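Tetraacyldisaccharide 4'-kinase (Aquifex aeolicus, PDB 4EHX) probably transfers the gamma-phosphate of ATP to the 4'-position of a tetraacyldisaccharide 1-phosphate, forming lipid IVA in lipid A biosynthesis. Local coordinates at residues Ile177-Glu189 / Phe195-Glu207. Residues are numbered along the deposited sequence; the frame is centred on the assembly and turned at random.
Sequences IRRADALVLTYQE and FFTGKPTFKMFRE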
ATOM      1  N   ILE A 177     -19.042  -0.568  -0.382  1.00 27.00           N
ATOM      2  CA  ILE A 177     -18.624   0.449   0.577  1.00 26.48           C
ATOM      3  C   ILE A 177     -19.298   0.209   1.937  1.00 29.05           C
ATOM      4  O   ILE A 177     -18.735   0.518   2.986  1.00 25.80           O
ATOM      5  CB  ILE A 177     -18.916   1.869   0.040  1.00 28.49           C
ATOM      6  CG1 ILE A 177     -17.900   2.212  -1.053  1.00 27.14           C
ATOM      7  CG2 ILE A 177     -18.859   2.917   1.168  1.00 25.09           C
ATOM      8  CD1 ILE A 177     -18.254   3.452  -1.871  1.00 25.49           C
ATOM      9  N   ARG A 178     -20.491  -0.378   1.919  1.00 29.87           N
ATOM     10  CA  ARG A 178     -21.198  -0.679   3.164  1.00 25.14           C
ATOM     11  C   ARG A 178     -20.417  -1.542   4.170  1.00 23.64           C
ATOM     12  O   ARG A 178     -20.701  -1.502   5.371  1.00 26.52           O
ATOM     13  CB  ARG A 178     -22.570  -1.316   2.875  1.00 28.00           C
ATOM     14  CG  ARG A 178     -22.517  -2.731   2.301  1.00 24.18           C
ATOM     15  CD  ARG A 178     -23.925  -3.159   1.861  1.00 33.54           C
ATOM     16  NE  ARG A 178     -23.931  -4.466   1.207  1.00 37.34           N
ATOM     17  CZ  ARG A 178     -24.900  -4.894   0.396  1.00 49.94           C
ATOM     18  NH1 ARG A 178     -25.941  -4.112   0.130  1.00 48.12           N
ATOM     19  NH2 ARG A 178     -24.827  -6.100  -0.158  1.00 45.62           N
ATOM     20  N   ARG A 179     -19.459  -2.337   3.692  1.00 23.25           N
ATOM     21  CA  ARG A 179     -18.658  -3.181   4.601  1.00 24.72           C
ATOM     22  C   ARG A 179     -17.660  -2.396   5.453  1.00 21.68           C
ATOM     23  O   ARG A 179     -17.186  -2.901   6.469  1.00 23.42           O
ATOM     24  CB  ARG A 179     -17.900  -4.283   3.856  1.00 26.95           C
ATOM     25  CG  ARG A 179     -18.766  -5.162   2.980  1.00 26.04           C
ATOM     26  CD  ARG A 179     -18.123  -6.532   2.785  1.00 18.68           C
ATOM     27  NE  ARG A 179     -16.748  -6.516   2.249  1.00 21.65           N
ATOM     28  CZ  ARG A 179     -16.430  -6.572   0.952  1.00 23.11           C
ATOM     29  NH1 ARG A 179     -17.378  -6.611   0.019  1.00 24.14           N
ATOM     30  NH2 ARG A 179     -15.156  -6.601   0.578  1.00 22.14           N
ATOM     31  N   ALA A 180     -17.333  -1.175   5.041  1.00 25.26           N
ATOM     32  CA  ALA A 180     -16.364  -0.366   5.772  1.00 26.38           C
ATOM     33  C   ALA A 180     -16.848   0.054   7.155  1.00 27.37           C
ATOM     34  O   ALA A 180     -18.011   0.389   7.332  1.00 25.12           O
ATOM     35  CB  ALA A 180     -15.972   0.883   4.955  1.00 25.76           C
ATOM     36  N   ASP A 181     -15.936   0.053   8.130  1.00 19.75           N
ATOM     37  CA  ASP A 181     -16.200   0.695   9.412  1.00 29.06           C
ATOM     38  C   ASP A 181     -15.811   2.156   9.360  1.00 28.25           C
ATOM     39  O   ASP A 181     -16.341   2.984  10.102  1.00 27.34           O
ATOM     40  CB  ASP A 181     -15.406   0.024  10.527  1.00 24.38           C
ATOM     41  CG  ASP A 181     -15.847  -1.386  10.775  1.00 27.73           C
ATOM     42  OD1 ASP A 181     -17.076  -1.623  10.863  1.00 27.69           O
ATOM     43  OD2 ASP A 181     -14.960  -2.253  10.889  1.00 23.00           O
ATOM     44  N   ALA A 182     -14.835   2.462   8.512  1.00 24.22           N
ATOM     45  CA  ALA A 182     -14.324   3.822   8.392  1.00 21.93           C
ATOM     46  C   ALA A 182     -13.901   4.034   6.950  1.00 22.28           C
ATOM     47  O   ALA A 182     -13.395   3.108   6.301  1.00 23.58           O
ATOM     48  CB  ALA A 182     -13.131   4.045   9.332  1.00 21.00           C
ATOM     49  N   LEU A 183     -14.124   5.242   6.446  1.00 21.41           N
ATOM     50  CA  LEU A 183     -13.676   5.615   5.107  1.00 27.62           C
ATOM     51  C   LEU A 183     -12.537   6.621   5.168  1.00 29.34           C
ATOM     52  O   LEU A 183     -12.575   7.571   5.944  1.00 26.99           O
ATOM     53  CB  LEU A 183     -14.817   6.239   4.300  1.00 23.29           C
ATOM     54  CG  LEU A 183     -15.989   5.323   3.953  1.00 31.45           C
ATOM     55  CD1 LEU A 183     -17.027   6.085   3.154  1.00 33.35           C
ATOM     56  CD2 LEU A 183     -15.502   4.125   3.176  1.00 32.06           C
ATOM     57  N   VAL A 184     -11.542   6.415   4.319  1.00 22.36           N
ATOM     58  CA  VAL A 184     -10.458   7.373   4.166  1.00 25.91           C
ATOM     59  C   VAL A 184     -10.529   7.874   2.739  1.00 30.34           C
ATOM     60  O   VAL A 184     -10.395   7.087   1.796  1.00 25.80           O
ATOM     61  CB  VAL A 184      -9.071   6.729   4.424  1.00 22.08           C
ATOM     62  CG1 VAL A 184      -7.944   7.758   4.177  1.00 20.53           C
ATOM     63  CG2 VAL A 184      -8.984   6.207   5.867  1.00 20.74           C
ATOM     64  N   LEU A 185     -10.779   9.173   2.590  1.00 27.14           N
ATOM     65  CA  LEU A 185     -10.965   9.780   1.280  1.00 27.30           C
ATOM     66  C   LEU A 185      -9.628  10.324   0.813  1.00 31.69           C
ATOM     67  O   LEU A 185      -9.154  11.340   1.314  1.00 29.32           O
ATOM     68  CB  LEU A 185     -12.003  10.897   1.347  1.00 25.97           C
ATOM     69  CG  LEU A 185     -13.373  10.569   1.962  1.00 30.94           C
ATOM     70  CD1 LEU A 185     -14.338  11.741   1.777  1.00 33.02           C
ATOM     71  CD2 LEU A 185     -13.983   9.289   1.394  1.00 26.67           C
ATOM     72  N   THR A 186      -9.030   9.640  -0.154  1.00 26.78           N
ATOM     73  CA  THR A 186      -7.635   9.878  -0.530  1.00 25.64           C
ATOM     74  C   THR A 186      -7.424  10.829  -1.718  1.00 27.46           C
ATOM     75  O   THR A 186      -8.371  11.228  -2.415  1.00 25.80           O
ATOM     76  CB  THR A 186      -6.963   8.540  -0.874  1.00 27.56           C
ATOM     77  OG1 THR A 186      -7.670   7.948  -1.973  1.00 23.71           O
ATOM     78  CG2 THR A 186      -7.012   7.575   0.336  1.00 22.45           C
ATOM     79  N   TYR A 187      -6.156  11.165  -1.942  1.00 26.75           N
ATOM     80  CA  TYR A 187      -5.725  12.080  -3.003  1.00 31.05           C
ATOM     81  C   TYR A 187      -6.378  13.454  -2.911  1.00 29.92           C
ATOM     82  O   TYR A 187      -6.613  14.110  -3.928  1.00 33.13           O
ATOM     83  CB  TYR A 187      -5.912  11.443  -4.388  1.00 29.86           C
ATOM     84  CG  TYR A 187      -4.991  10.265  -4.615  1.00 34.99           C
ATOM     85  CD1 TYR A 187      -5.361   8.978  -4.221  1.00 32.28           C
ATOM     86  CD2 TYR A 187      -3.736  10.438  -5.193  1.00 38.49           C
ATOM     87  CE1 TYR A 187      -4.515   7.895  -4.413  1.00 35.97           C
ATOM     88  CE2 TYR A 187      -2.882   9.359  -5.390  1.00 40.99           C
ATOM     89  CZ  TYR A 187      -3.279   8.092  -4.999  1.00 40.04           C
ATOM     90  OH  TYR A 187      -2.444   7.014  -5.192  1.00 39.02           O
ATOM     91  N   GLN A 188      -6.645  13.900  -1.685  1.00 29.45           N
ATOM     92  CA  GLN A 188      -7.272  15.206  -1.477  1.00 34.18           C
ATOM     93  C   GLN A 188      -6.373  16.327  -1.982  1.00 37.84           C
ATOM     94  O   GLN A 188      -6.856  17.412  -2.327  1.00 30.45           O
ATOM     95  CB  GLN A 188      -7.584  15.436   0.006  1.00 33.87           C
ATOM     96  CG  GLN A 188      -8.645  14.499   0.575  1.00 34.21           C
ATOM     97  CD  GLN A 188     -10.046  14.808   0.074  1.00 38.34           C
ATOM     98  OE1 GLN A 188     -10.338  15.929  -0.357  1.00 37.97           O
ATOM     99  NE2 GLN A 188     -10.925  13.814   0.137  1.00 29.48           N
ATOM    100  N   GLU A 189      -5.070  16.061  -2.017  1.00 30.19           N
ATOM    101  CA  GLU A 189      -4.095  17.078  -2.414  1.00 38.78           C
ATOM    102  C   GLU A 189      -4.154  17.395  -3.908  1.00 42.09           C
ATOM    103  O   GLU A 189      -3.591  18.390  -4.355  1.00 38.92           O
ATOM    104  CB  GLU A 189      -2.668  16.681  -1.991  1.00 38.92           C
ATOM    105  CG  GLU A 189      -2.028  15.562  -2.803  1.00 34.48           C
ATOM    106  CD  GLU A 189      -2.489  14.174  -2.376  1.00 40.93           C
ATOM    107  OE1 GLU A 189      -3.135  14.055  -1.315  1.00 37.69           O
ATOM    108  OE2 GLU A 189      -2.204  13.196  -3.099  1.00 36.16           O
ATOM    109  N   PHE A 195     -17.611  12.918   0.562  1.00 37.86           N
ATOM    110  CA  PHE A 195     -18.445  11.745   0.377  1.00 36.23           C
ATOM    111  C   PHE A 195     -19.082  11.362   1.699  1.00 42.62           C
ATOM    112  O   PHE A 195     -18.404  10.885   2.610  1.00 45.83           O
ATOM    113  CB  PHE A 195     -17.608  10.592  -0.168  1.00 37.95           C
ATOM    114  CG  PHE A 195     -18.412   9.381  -0.535  1.00 41.12           C
ATOM    115  CD1 PHE A 195     -19.453   9.475  -1.440  1.00 45.54           C
ATOM    116  CD2 PHE A 195     -18.112   8.144   0.010  1.00 40.64           C
ATOM    117  CE1 PHE A 195     -20.192   8.357  -1.786  1.00 46.89           C
ATOM    118  CE2 PHE A 195     -18.844   7.023  -0.333  1.00 44.99           C
ATOM    119  CZ  PHE A 195     -19.884   7.128  -1.233  1.00 44.62           C
ATOM    120  N   PHE A 196     -20.389  11.578   1.800  1.00 39.66           N
ATOM    121  CA  PHE A 196     -21.107  11.310   3.040  1.00 46.97           C
ATOM    122  C   PHE A 196     -21.857   9.984   3.009  1.00 51.42           C
ATOM    123  O   PHE A 196     -22.655   9.720   2.103  1.00 47.17           O
ATOM    124  CB  PHE A 196     -22.086  12.436   3.367  1.00 55.04           C
ATOM    125  CG  PHE A 196     -22.876  12.189   4.617  1.00 58.95           C
ATOM    126  CD1 PHE A 196     -22.362  12.537   5.857  1.00 60.01           C
ATOM    127  CD2 PHE A 196     -24.122  11.589   4.556  1.00 63.04           C
ATOM    128  CE1 PHE A 196     -23.082  12.302   7.013  1.00 60.05           C
ATOM    129  CE2 PHE A 196     -24.847  11.350   5.706  1.00 66.68           C
ATOM    130  CZ  PHE A 196     -24.325  11.709   6.938  1.00 67.26           C
ATOM    131  N   THR A 197     -21.598   9.162   4.019  1.00 43.00           N
ATOM    132  CA  THR A 197     -22.226   7.860   4.146  1.00 43.28           C
ATOM    133  C   THR A 197     -22.805   7.666   5.539  1.00 41.99           C
ATOM    134  O   THR A 197     -23.508   6.689   5.793  1.00 48.88           O
ATOM    135  CB  THR A 197     -21.203   6.732   3.927  1.00 44.82           C
ATOM    136  OG1 THR A 197     -20.177   6.823   4.926  1.00 40.22           O
ATOM    137  CG2 THR A 197     -20.578   6.828   2.547  1.00 45.11           C
ATOM    138  N   GLY A 198     -22.484   8.577   6.451  1.00 38.82           N
ATOM    139  CA  GLY A 198     -22.815   8.378   7.850  1.00 47.06           C
ATOM    140  C   GLY A 198     -21.714   7.664   8.624  1.00 39.15           C
ATOM    141  O   GLY A 198     -21.690   7.702   9.856  1.00 43.41           O
ATOM    142  N   LYS A 199     -20.793   7.016   7.915  1.00 33.73           N
ATOM    143  CA  LYS A 199     -19.664   6.354   8.578  1.00 33.87           C
ATOM    144  C   LYS A 199     -18.569   7.351   8.971  1.00 27.89           C
ATOM    145  O   LYS A 199     -18.414   8.389   8.330  1.00 29.96           O
ATOM    146  CB  LYS A 199     -19.050   5.292   7.662  1.00 31.76           C
ATOM    147  CG  LYS A 199     -20.020   4.198   7.233  1.00 33.52           C
ATOM    148  CD  LYS A 199     -19.397   3.300   6.176  1.00 31.52           C
ATOM    149  CE  LYS A 199     -20.345   2.184   5.753  1.00 32.92           C
ATOM    150  NZ  LYS A 199     -20.637   1.233   6.871  1.00 26.17           N
ATOM    151  N   PRO A 200     -17.782   7.015  10.007  1.00 30.38           N
ATOM    152  CA  PRO A 200     -16.603   7.828  10.331  1.00 31.46           C
ATOM    153  C   PRO A 200     -15.753   7.988   9.078  1.00 34.49           C
ATOM    154  O   PRO A 200     -15.395   7.001   8.436  1.00 30.07           O
ATOM    155  CB  PRO A 200     -15.861   6.975  11.360  1.00 35.19           C
ATOM    156  CG  PRO A 200     -16.923   6.086  11.956  1.00 38.40           C
ATOM    157  CD  PRO A 200     -17.857   5.791  10.822  1.00 33.17           C
ATOM    158  N   THR A 201     -15.425   9.227   8.740  1.00 30.36           N
ATOM    159  CA  THR A 201     -14.809   9.527   7.457  1.00 33.96           C
ATOM    160  C   THR A 201     -13.659  10.511   7.660  1.00 29.59           C
ATOM    161  O   THR A 201     -13.799  11.480   8.401  1.00 27.24           O
ATOM    162  CB  THR A 201     -15.859  10.099   6.480  1.00 39.82           C
ATOM    163  OG1 THR A 201     -16.893   9.122   6.287  1.00 35.22           O
ATOM    164  CG2 THR A 201     -15.227  10.444   5.134  1.00 32.32           C
ATOM    165  N   PHE A 202     -12.537  10.248   6.997  1.00 24.56           N
ATOM    166  CA  PHE A 202     -11.294  10.993   7.213  1.00 29.15           C
ATOM    167  C   PHE A 202     -10.614  11.353   5.903  1.00 30.76           C
ATOM    168  O   PHE A 202     -10.204  10.476   5.145  1.00 27.73           O
ATOM    169  CB  PHE A 202     -10.316  10.139   8.020  1.00 23.58           C
ATOM    170  CG  PHE A 202     -10.896   9.617   9.294  1.00 27.82           C
ATOM    171  CD1 PHE A 202     -11.589   8.418   9.305  1.00 25.81           C
ATOM    172  CD2 PHE A 202     -10.789  10.349  10.468  1.00 30.35           C
ATOM    173  CE1 PHE A 202     -12.144   7.939  10.481  1.00 29.72           C
ATOM    174  CE2 PHE A 202     -11.346   9.883  11.644  1.00 31.48           C
ATOM    175  CZ  PHE A 202     -12.024   8.675  11.648  1.00 31.32           C
ATOM    176  N   LYS A 203     -10.469  12.641   5.647  1.00 27.67           N
ATOM    177  CA  LYS A 203      -9.787  13.079   4.441  1.00 27.59           C
ATOM    178  C   LYS A 203      -8.292  12.900   4.594  1.00 28.25           C
ATOM    179  O   LYS A 203      -7.718  13.230   5.637  1.00 27.14           O
ATOM    180  CB  LYS A 203     -10.091  14.551   4.174  1.00 30.40           C
ATOM    181  CG  LYS A 203     -11.504  14.819   3.671  1.00 30.00           C
ATOM    182  CD  LYS A 203     -11.648  16.320   3.439  1.00 41.12           C
ATOM    183  CE  LYS A 203     -12.931  16.683   2.732  1.00 45.10           C
ATOM    184  NZ  LYS A 203     -12.903  18.151   2.466  1.00 52.67           N
ATOM    185  N   MET A 204      -7.658  12.404   3.540  1.00 28.33           N
ATOM    186  CA  MET A 204      -6.227  12.136   3.579  1.00 22.82           C
ATOM    187  C   MET A 204      -5.494  12.936   2.521  1.00 30.07           C
ATOM    188  O   MET A 204      -5.858  12.901   1.343  1.00 28.46           O
ATOM    189  CB  MET A 204      -5.974  10.644   3.355  1.00 24.19           C
ATOM    190  CG  MET A 204      -4.496  10.294   3.214  1.00 23.41           C
ATOM    191  SD  MET A 204      -4.252   8.500   3.065  1.00 29.17           S
ATOM    192  CE  MET A 204      -3.294   8.422   1.547  1.00 26.63           C
ATOM    193  N   PHE A 205      -4.469  13.656   2.960  1.00 23.62           N
ATOM    194  CA  PHE A 205      -3.633  14.475   2.085  1.00 26.32           C
ATOM    195  C   PHE A 205      -2.256  13.858   2.168  1.00 29.39           C
ATOM    196  O   PHE A 205      -1.888  13.327   3.209  1.00 26.60           O
ATOM    197  CB  PHE A 205      -3.561  15.925   2.592  1.00 28.88           C
ATOM    198  CG  PHE A 205      -4.870  16.676   2.511  1.00 30.99           C
ATOM    199  CD1 PHE A 205      -5.877  16.448   3.438  1.00 30.77           C
ATOM    200  CD2 PHE A 205      -5.075  17.635   1.529  1.00 29.66           C
ATOM    201  CE1 PHE A 205      -7.081  17.150   3.370  1.00 30.33           C
ATOM    202  CE2 PHE A 205      -6.271  18.345   1.462  1.00 34.17           C
ATOM    203  CZ  PHE A 205      -7.276  18.098   2.377  1.00 34.00           C
ATOM    204  N   ARG A 206      -1.499  13.902   1.077  1.00 26.33           N
ATOM    205  CA  ARG A 206      -0.101  13.504   1.147  1.00 26.82           C
ATOM    206  C   ARG A 206       0.740  14.672   0.712  1.00 28.14           C
ATOM    207  O   ARG A 206       0.475  15.283  -0.318  1.00 32.32           O
ATOM    208  CB  ARG A 206       0.180  12.269   0.277  1.00 32.61           C
ATOM    209  CG  ARG A 206      -0.302  10.980   0.915  1.00 33.19           C
ATOM    210  CD  ARG A 206       0.256   9.757   0.213  1.00 37.45           C
ATOM    211  NE  ARG A 206      -0.215   9.651  -1.157  1.00 48.06           N
ATOM    212  CZ  ARG A 206       0.098   8.655  -1.979  1.00 53.49           C
ATOM    213  NH1 ARG A 206       0.887   7.674  -1.567  1.00 54.80           N
ATOM    214  NH2 ARG A 206      -0.379   8.643  -3.215  1.00 63.74           N
ATOM    215  N   GLU A 207       1.739  14.994   1.516  1.00 24.97           N
ATOM    216  CA  GLU A 207       2.560  16.160   1.281  1.00 28.27           C
ATOM    217  C   GLU A 207       4.045  15.793   1.320  1.00 35.75           C
ATOM    218  O   GLU A 207       4.470  14.971   2.130  1.00 31.04           O
ATOM    219  CB  GLU A 207       2.203  17.253   2.302  1.00 36.42           C
ATOM    220  CG  GLU A 207       0.747  17.726   2.137  1.00 36.09           C
ATOM    221  CD  GLU A 207       0.252  18.662   3.235  1.00 47.29           C
ATOM    222  OE1 GLU A 207       1.047  19.076   4.109  1.00 41.20           O
ATOM    223  OE2 GLU A 207      -0.955  18.984   3.211  1.00 43.42           O
TER
HETATM  224  O   HOH W   1      -3.786  11.400  -0.296  1.00 29.70           O
HETATM  225  O   HOH W   2     -10.779  18.393   0.406  1.00 38.55           O
HETATM  226  O   HOH W   3      -2.198  10.663  -2.498  1.00 41.90           O
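Q188 lays its CB over the centre of one face of the F205 ring, 3.5 Å from the centroid, a CH-pi contact. The F195 ring takes L183 CD1 at its edge, while F202 receives A182 CB and the carbonyl O of L183 at its edge. R206 runs alongside Y187, which extends toward G48 of the predicted ATP site, with guanidinium and ring planes 83° apart. Water 3 lies in the guanidinium plane and over one face of the tyrosine, linking R206 NE to E189 OE2; R206 NH1 is hydrogen-bonded to S53 OG.

Strands 182-186 and 201-207 pair in parallel: L183 and L185 each donate N-H to one neighbour (P200 O, F202 O) and accept through O from the next (F202 N, M204 N). Beta-branched V184 and T201 suit such strands. L185 and M204 add apolar reach, L185 meeting T201 CG2 on one face and V184 CG1 packing on M204 CB at 3.6 Å on the other.

Beyond the strand, Q188 N still bonds M204 O at 3.3 Å. Q188 bends at chi2 (-72°), which swings its amide back so that NE2 reaches L185 O at 3.3 Å, from the face of that carbonyl opposite M204 N. Its OE1 accepts from F193 N and, through water 2, meets K203, whose ammonium pairs with E194. An alanine here would keep the CB over F205 but would probably leave F193 N without its side-chain acceptor and uncover the aliphatic stem of K203.

K199 carries its NZ across to A180 O at 2.8 Å and R178 O at 3.1 Å. At the opposite end E189 OE1 accepts from R206 N at 2.9 Å. Backbone bonds thus fix the pairing, while side-chain groups of K199, Q188 and E189 satisfy carbonyls and N-H groups near its two ends.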